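PDB 4ZI8: protein Pcdhgc3 from Mus musculus, which probably acts as a calcium-dependent cell-adhesion protein and may help set up specific neuronal connections, this chain being its first three cadherin repeats. Local coordinates for residues B[300-303]-B[304-308]; B[165-168]-B[169-172]; B[37-40]-B[41-44]. One frame throughout, in Å; residues are numbered along the deposited sequence.

The three contacts are short turns strung along a rod of three cadherin repeats, one to a repeat, and none touches another. Contact 3 sits in the first repeat, contact 2 in the second and contact 1 in the third; their centres lie 57 Å (3 to 2), 63 Å (2 to 1) and 119 Å (3 to 1) apart. Contact 1 carries calcium-binding residues at the end of the third repeat, with no ion bound there in this model. In contact 2 the Tyr169 side chain comes to about 10 Å from a bound calcium ion. Contact 3 is away from the calcium sites; its Leu44 side chain is about 11 Å from a sodium ion.

Contact 1. Residues B[300-303]-B[304-308]; sequences LDFE and DTKLH
Lys306 lays its side chain over one face of the Phe302 ring, entering near the rim with CG and ending with the ammonium group. The methylene CG stands 4.2 Å from the centroid of the Phe302 ring, a CH-pi contact, and NZ lies 4.4 Å from the same centroid, almost straight above the ring, a cation-pi contact. The ring comes under the lysine because Phe302 CG is anti to its backbone N (chi1 173°), while a bend at the last torsion of Lys306 turns NZ back to the backbone, where it donates to Phe302 O at 3.1 Å. A long, flexible cation suits this place, since it can cover the ring and reach the carbonyl at once. Asp301 and Asp304 meet differently: their carboxylate planes are stacked, 14° apart, with OD2 of Asp301 3.7 Å from OD2 of Asp304. What brings the two acids together is the backbone. Asp301 OD1 accepts from Asp304 N at 2.9 Å, tilted 33° from the carboxylate plane, and Asp301 O takes Thr305 N in an almost linear bond, which together make an Asx motif. Water 2 donates to both carboxylates, to Asp301 OD1 and Asp304 OD1. Elsewhere in the turn, Leu300 CD2 approaches the His308 ring obliquely, and water 1, in that ring's plane, lies 2.7 Å from NE2 of His308 and ties it to Asp301 N and Thr305 O. The turn leads into strand 307-316 of the third cadherin repeat. Asp301 and Glu303 are calcium-binding residues of this protein, with no ion at them here. Arg299 probably offsets part of the charge of Asp301 through a salt bridge, but Asp301 against Asp304, and Glu303 beside Glu245, leave like charges close, which a bound calcium would probably ease.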
# COMPACT_ATOMS: atom_id res chain seq x y z
N LEU B 300 -19.28 -7.97 49.33
CA LEU B 300 -18.67 -9.26 49.59
C LEU B 300 -19.37 -9.92 50.77
O LEU B 300 -19.98 -9.25 51.59
CB LEU B 300 -17.18 -9.12 49.88
CG LEU B 300 -16.32 -8.50 48.77
CD1 LEU B 300 -14.91 -8.39 49.26
CD2 LEU B 300 -16.36 -9.34 47.52
N ASP B 301 -19.29 -11.24 50.83
CA ASP B 301 -19.80 -11.96 51.98
C ASP B 301 -18.98 -13.22 52.19
O ASP B 301 -18.97 -14.11 51.32
CB ASP B 301 -21.26 -12.30 51.81
CG ASP B 301 -21.86 -12.89 53.07
OD1 ASP B 301 -21.41 -13.96 53.50
OD2 ASP B 301 -22.78 -12.27 53.64
N PHE B 302 -18.29 -13.29 53.32
CA PHE B 302 -17.33 -14.36 53.56
C PHE B 302 -18.04 -15.72 53.68
O PHE B 302 -17.52 -16.73 53.23
CB PHE B 302 -16.50 -14.04 54.82
CG PHE B 302 -15.59 -15.16 55.27
CD1 PHE B 302 -14.33 -15.33 54.70
CD2 PHE B 302 -15.97 -16.02 56.29
CE1 PHE B 302 -13.49 -16.34 55.12
CE2 PHE B 302 -15.13 -17.04 56.72
CZ PHE B 302 -13.89 -17.19 56.14
N GLU B 303 -19.23 -15.73 54.26
CA GLU B 303 -19.94 -16.99 54.41
C GLU B 303 -20.53 -17.45 53.07
O GLU B 303 -20.67 -18.64 52.83
CB GLU B 303 -21.01 -16.88 55.51
CG GLU B 303 -20.44 -16.45 56.87
CD GLU B 303 -20.18 -14.94 56.99
OE1 GLU B 303 -21.06 -14.15 56.58
OE2 GLU B 303 -19.11 -14.53 57.50
N ASP B 304 -20.84 -16.51 52.18
CA ASP B 304 -21.37 -16.89 50.86
C ASP B 304 -20.27 -17.35 49.92
O ASP B 304 -20.38 -18.41 49.27
CB ASP B 304 -22.13 -15.72 50.24
CG ASP B 304 -23.42 -15.40 50.99
OD1 ASP B 304 -23.88 -16.25 51.79
OD2 ASP B 304 -23.97 -14.30 50.76
N THR B 305 -19.20 -16.57 49.83
CA THR B 305 -18.12 -16.90 48.91
C THR B 305 -16.78 -16.41 49.43
O THR B 305 -16.59 -15.22 49.61
CB THR B 305 -18.37 -16.28 47.51
OG1 THR B 305 -19.67 -16.68 47.06
CG2 THR B 305 -17.32 -16.76 46.53
N LYS B 306 -15.85 -17.34 49.62
CA LYS B 306 -14.56 -17.04 50.22
C LYS B 306 -13.51 -16.59 49.21
O LYS B 306 -12.54 -15.93 49.57
CB LYS B 306 -14.03 -18.25 50.96
CG LYS B 306 -14.82 -18.54 52.23
CD LYS B 306 -14.52 -19.92 52.79
CE LYS B 306 -15.33 -20.14 54.06
NZ LYS B 306 -16.74 -19.67 53.90
N LEU B 307 -13.71 -16.96 47.95
CA LEU B 307 -12.71 -16.69 46.94
C LEU B 307 -13.39 -16.37 45.61
O LEU B 307 -14.24 -17.13 45.16
CB LEU B 307 -11.77 -17.89 46.79
CG LEU B 307 -10.74 -17.76 45.66
CD1 LEU B 307 -9.76 -16.59 45.86
CD2 LEU B 307 -9.98 -19.07 45.45
N HIS B 308 -13.02 -15.25 45.01
CA HIS B 308 -13.52 -14.89 43.68
C HIS B 308 -12.38 -14.97 42.67
O HIS B 308 -11.28 -14.50 42.96
CB HIS B 308 -14.14 -13.49 43.69
CG HIS B 308 -15.29 -13.34 44.64
ND1 HIS B 308 -16.58 -13.71 44.31
CD2 HIS B 308 -15.34 -12.89 45.92
CE1 HIS B 308 -17.37 -13.50 45.35
NE2 HIS B 308 -16.65 -12.99 46.33
O HOH W 1 -17.98 -12.94 48.71
O HOH W 2 -23.94 -15.26 54.44

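Contact 2. Residues B[165-168]-B[169-172]; sequences SHNE and YFAL
Asn167 reaches across the turn with its amide and grips the backbone of Tyr169 and Phe170. OD1 of Asn167 accepts twice: from Phe170 N at 2.7 Å, in the carbonyl plane and on a lone pair, and from Tyr169 N at 2.9 Å, which sits above that plane. The second of these closes an Asx turn. At the other end of the amide, Asn167 ND2 donates to Phe170 O at 3.0 Å, and to Ser165 O at 3.1 Å in a nearly straight bond (173°) lying in the amide plane. Asparagine suits the place because one flat group offers both an acceptor and a donor, and its first torsion, with CG between the backbone N and the carbonyl carbon (chi1 77°), directs the group inward over the turn. With a leucine here, the amides of Tyr169 and Phe170 and the carbonyls of Ser165 and Phe170 would probably lose these partners, leaving the turn freer to shift. Asn167 OD1 also comes to the edge of the Phe170 ring, near its plane, 3.7 Å from CD2 of Phe170. This turn links strand 159-164 to strand 170-176, which belong to different sheets of the sandwich in the second cadherin repeat, so the chain crosses from one sheet to the other here. Among the nonpolar contacts is a CH-pi contact: Glu168 CG lies over the centre of the Tyr169 ring, 3.6 Å from the centroid. The two side chains run side by side, and the carboxylate is stacked on the ring with the planes 16° apart. Phe170 packs on Leu186 and Leu188. At the far end, Glu168 makes salt bridges to Arg190 and Arg196. Tyr169 OH is hydrogen-bonded to Glu197.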
# COMPACT_ATOMS: atom_id res chain seq x y z
N SER B 165 22.05 3.04 -2.33
CA SER B 165 22.86 2.93 -1.14
C SER B 165 22.65 1.58 -0.42
O SER B 165 21.57 1.00 -0.42
CB SER B 165 22.52 4.07 -0.19
OG SER B 165 21.12 4.08 0.03
N HIS B 166 23.71 1.12 0.21
CA HIS B 166 23.71 -0.11 0.95
C HIS B 166 22.68 -0.03 2.08
O HIS B 166 22.70 0.89 2.89
CB HIS B 166 25.10 -0.37 1.49
CG HIS B 166 25.22 -1.63 2.28
ND1 HIS B 166 25.13 -2.88 1.70
CD2 HIS B 166 25.45 -1.84 3.60
CE1 HIS B 166 25.29 -3.80 2.64
NE2 HIS B 166 25.49 -3.20 3.80
N ASN B 167 21.77 -1.00 2.13
CA ASN B 167 20.71 -0.98 3.13
C ASN B 167 20.24 -2.40 3.37
O ASN B 167 20.56 -3.30 2.59
CB ASN B 167 19.56 -0.09 2.69
CG ASN B 167 18.68 -0.76 1.66
OD1 ASN B 167 17.64 -1.35 1.99
ND2 ASN B 167 19.09 -0.69 0.39
N GLU B 168 19.47 -2.64 4.41
CA GLU B 168 19.16 -4.03 4.73
C GLU B 168 17.77 -4.48 4.28
O GLU B 168 17.43 -5.64 4.50
CB GLU B 168 19.32 -4.28 6.23
CG GLU B 168 18.23 -3.75 7.08
CD GLU B 168 18.38 -4.17 8.56
OE1 GLU B 168 18.82 -3.32 9.38
OE2 GLU B 168 18.05 -5.33 8.90
N TYR B 169 16.99 -3.62 3.63
CA TYR B 169 15.60 -3.98 3.29
C TYR B 169 15.27 -4.07 1.80
O TYR B 169 14.39 -4.85 1.41
CB TYR B 169 14.63 -2.97 3.89
CG TYR B 169 14.77 -2.78 5.39
CD1 TYR B 169 14.21 -3.69 6.29
CD2 TYR B 169 15.44 -1.68 5.89
CE1 TYR B 169 14.33 -3.51 7.64
CE2 TYR B 169 15.56 -1.49 7.24
CZ TYR B 169 15.02 -2.40 8.11
OH TYR B 169 15.17 -2.17 9.45
N PHE B 170 15.94 -3.24 1.00
CA PHE B 170 15.56 -3.02 -0.39
C PHE B 170 16.68 -3.36 -1.38
O PHE B 170 17.84 -2.94 -1.21
CB PHE B 170 15.17 -1.56 -0.61
CG PHE B 170 13.97 -1.11 0.18
CD1 PHE B 170 12.69 -1.39 -0.26
CD2 PHE B 170 14.13 -0.36 1.33
CE1 PHE B 170 11.60 -0.96 0.43
CE2 PHE B 170 13.03 0.06 2.04
CZ PHE B 170 11.76 -0.23 1.58
N ALA B 171 16.35 -4.11 -2.43
CA ALA B 171 17.24 -4.18 -3.59
C ALA B 171 16.75 -3.18 -4.64
O ALA B 171 15.65 -2.64 -4.52
CB ALA B 171 17.29 -5.59 -4.17
N LEU B 172 17.58 -2.92 -5.64
CA LEU B 172 17.23 -2.00 -6.73
C LEU B 172 17.07 -2.76 -8.03
O LEU B 172 17.89 -3.62 -8.34
CB LEU B 172 18.29 -0.92 -6.90
CG LEU B 172 17.81 0.33 -7.66
CD1 LEU B 172 16.79 1.08 -6.82
CD2 LEU B 172 18.97 1.26 -8.05

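Contact 3. Residues B[37-40]-B[41-44]; sequences VGNV and VTDL
A single side-chain oxygen, Asn39 OD1, draws three donors of the following helical turn to itself. Thr42 N comes to 2.9 Å of Asn39 OD1 in a bond of 167°, tilted from the carbonyl plane. Val41 N lies at the same distance but at a poorer angle and makes a weak bond, and the Thr42 hydroxyl adds another weak one, with OG1 3.4 Å from Asn39 OD1. Asn39 is thus the N-cap of helix 40-44, and asparagine suits the position because its short side chain can fold back onto the first amides, which have no earlier helical carbonyl to bind. The group gets there with CG opposite the backbone N (chi1 -169°), and the side chains of Asn39 and Thr42 cross at about a right angle. The other end of the same amide is occupied too, ND2 donating to Thr73 O, so the flat group is fixed on two sides. The backbone adds to this: Asn39 O accepts from Asp43 N at 3.2 Å, the first turn bond of the helix. Asp43 also turns its carboxylate back to the strand: water 3 accepts from Asn39 N at 2.8 Å and donates to Asp43 OD2, which is hydrogen-bonded in addition to Tyr25 OH. Before the cap, strand 36-39 of the first cadherin repeat sets two residues, Val37 and Gly38, opposite Met76 in a classic beta bulge. Of the nonpolar residues, Val40 packs on Met76 and Tyr25, while Val41 rests on Leu48 and Leu51. Asn39 OD1 turns its partial negative charge to the amino end of the helix, where it probably interacts favourably with the first amides and the small dipole, and Asp43, in the first turn, may add a little negative charge there.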
# COMPACT_ATOMS: atom_id res chain seq x y z
N VAL B 37 37.35 25.60 -37.85
CA VAL B 37 36.51 24.51 -38.31
C VAL B 37 37.04 23.94 -39.64
O VAL B 37 37.11 22.74 -39.85
CB VAL B 37 35.05 25.01 -38.43
CG1 VAL B 37 34.15 23.93 -38.92
CG2 VAL B 37 34.57 25.52 -37.09
N GLY B 38 37.44 24.81 -40.55
CA GLY B 38 37.99 24.35 -41.81
C GLY B 38 38.28 25.57 -42.65
O GLY B 38 37.97 26.68 -42.22
N ASN B 39 38.89 25.38 -43.81
CA ASN B 39 39.08 26.48 -44.74
C ASN B 39 38.22 26.22 -45.95
O ASN B 39 38.48 25.28 -46.70
CB ASN B 39 40.55 26.64 -45.13
CG ASN B 39 40.79 27.92 -45.86
OD1 ASN B 39 40.29 28.10 -46.96
ND2 ASN B 39 41.53 28.82 -45.25
N VAL B 40 37.19 27.03 -46.15
CA VAL B 40 36.25 26.77 -47.22
C VAL B 40 36.80 27.22 -48.55
O VAL B 40 36.30 26.83 -49.58
CB VAL B 40 34.90 27.46 -46.96
CG1 VAL B 40 34.38 27.07 -45.58
CG2 VAL B 40 35.00 29.00 -47.12
N VAL B 41 37.86 28.01 -48.55
CA VAL B 41 38.45 28.41 -49.81
C VAL B 41 39.31 27.27 -50.36
O VAL B 41 39.23 26.94 -51.54
CB VAL B 41 39.29 29.70 -49.68
CG1 VAL B 41 40.28 29.84 -50.87
CG2 VAL B 41 38.38 30.90 -49.63
N THR B 42 40.13 26.69 -49.50
CA THR B 42 40.92 25.54 -49.90
C THR B 42 40.04 24.39 -50.40
O THR B 42 40.37 23.70 -51.37
CB THR B 42 41.77 25.04 -48.76
OG1 THR B 42 42.62 26.11 -48.32
CG2 THR B 42 42.63 23.89 -49.22
N ASP B 43 38.93 24.18 -49.72
CA ASP B 43 38.04 23.11 -50.09
C ASP B 43 37.14 23.42 -51.21
O ASP B 43 36.63 22.54 -51.81
CB ASP B 43 37.24 22.66 -48.88
CG ASP B 43 38.11 22.24 -47.74
OD1 ASP B 43 39.29 22.01 -47.96
OD2 ASP B 43 37.62 22.19 -46.62
N LEU B 44 36.92 24.69 -51.48
CA LEU B 44 36.08 25.12 -52.58
C LEU B 44 36.96 25.31 -53.80
O LEU B 44 36.49 25.28 -54.90
CB LEU B 44 35.40 26.47 -52.27
CG LEU B 44 34.07 26.53 -51.53
CD1 LEU B 44 33.48 27.91 -51.54
CD2 LEU B 44 33.09 25.55 -52.11
O HOH W 3 39.23 22.81 -44.87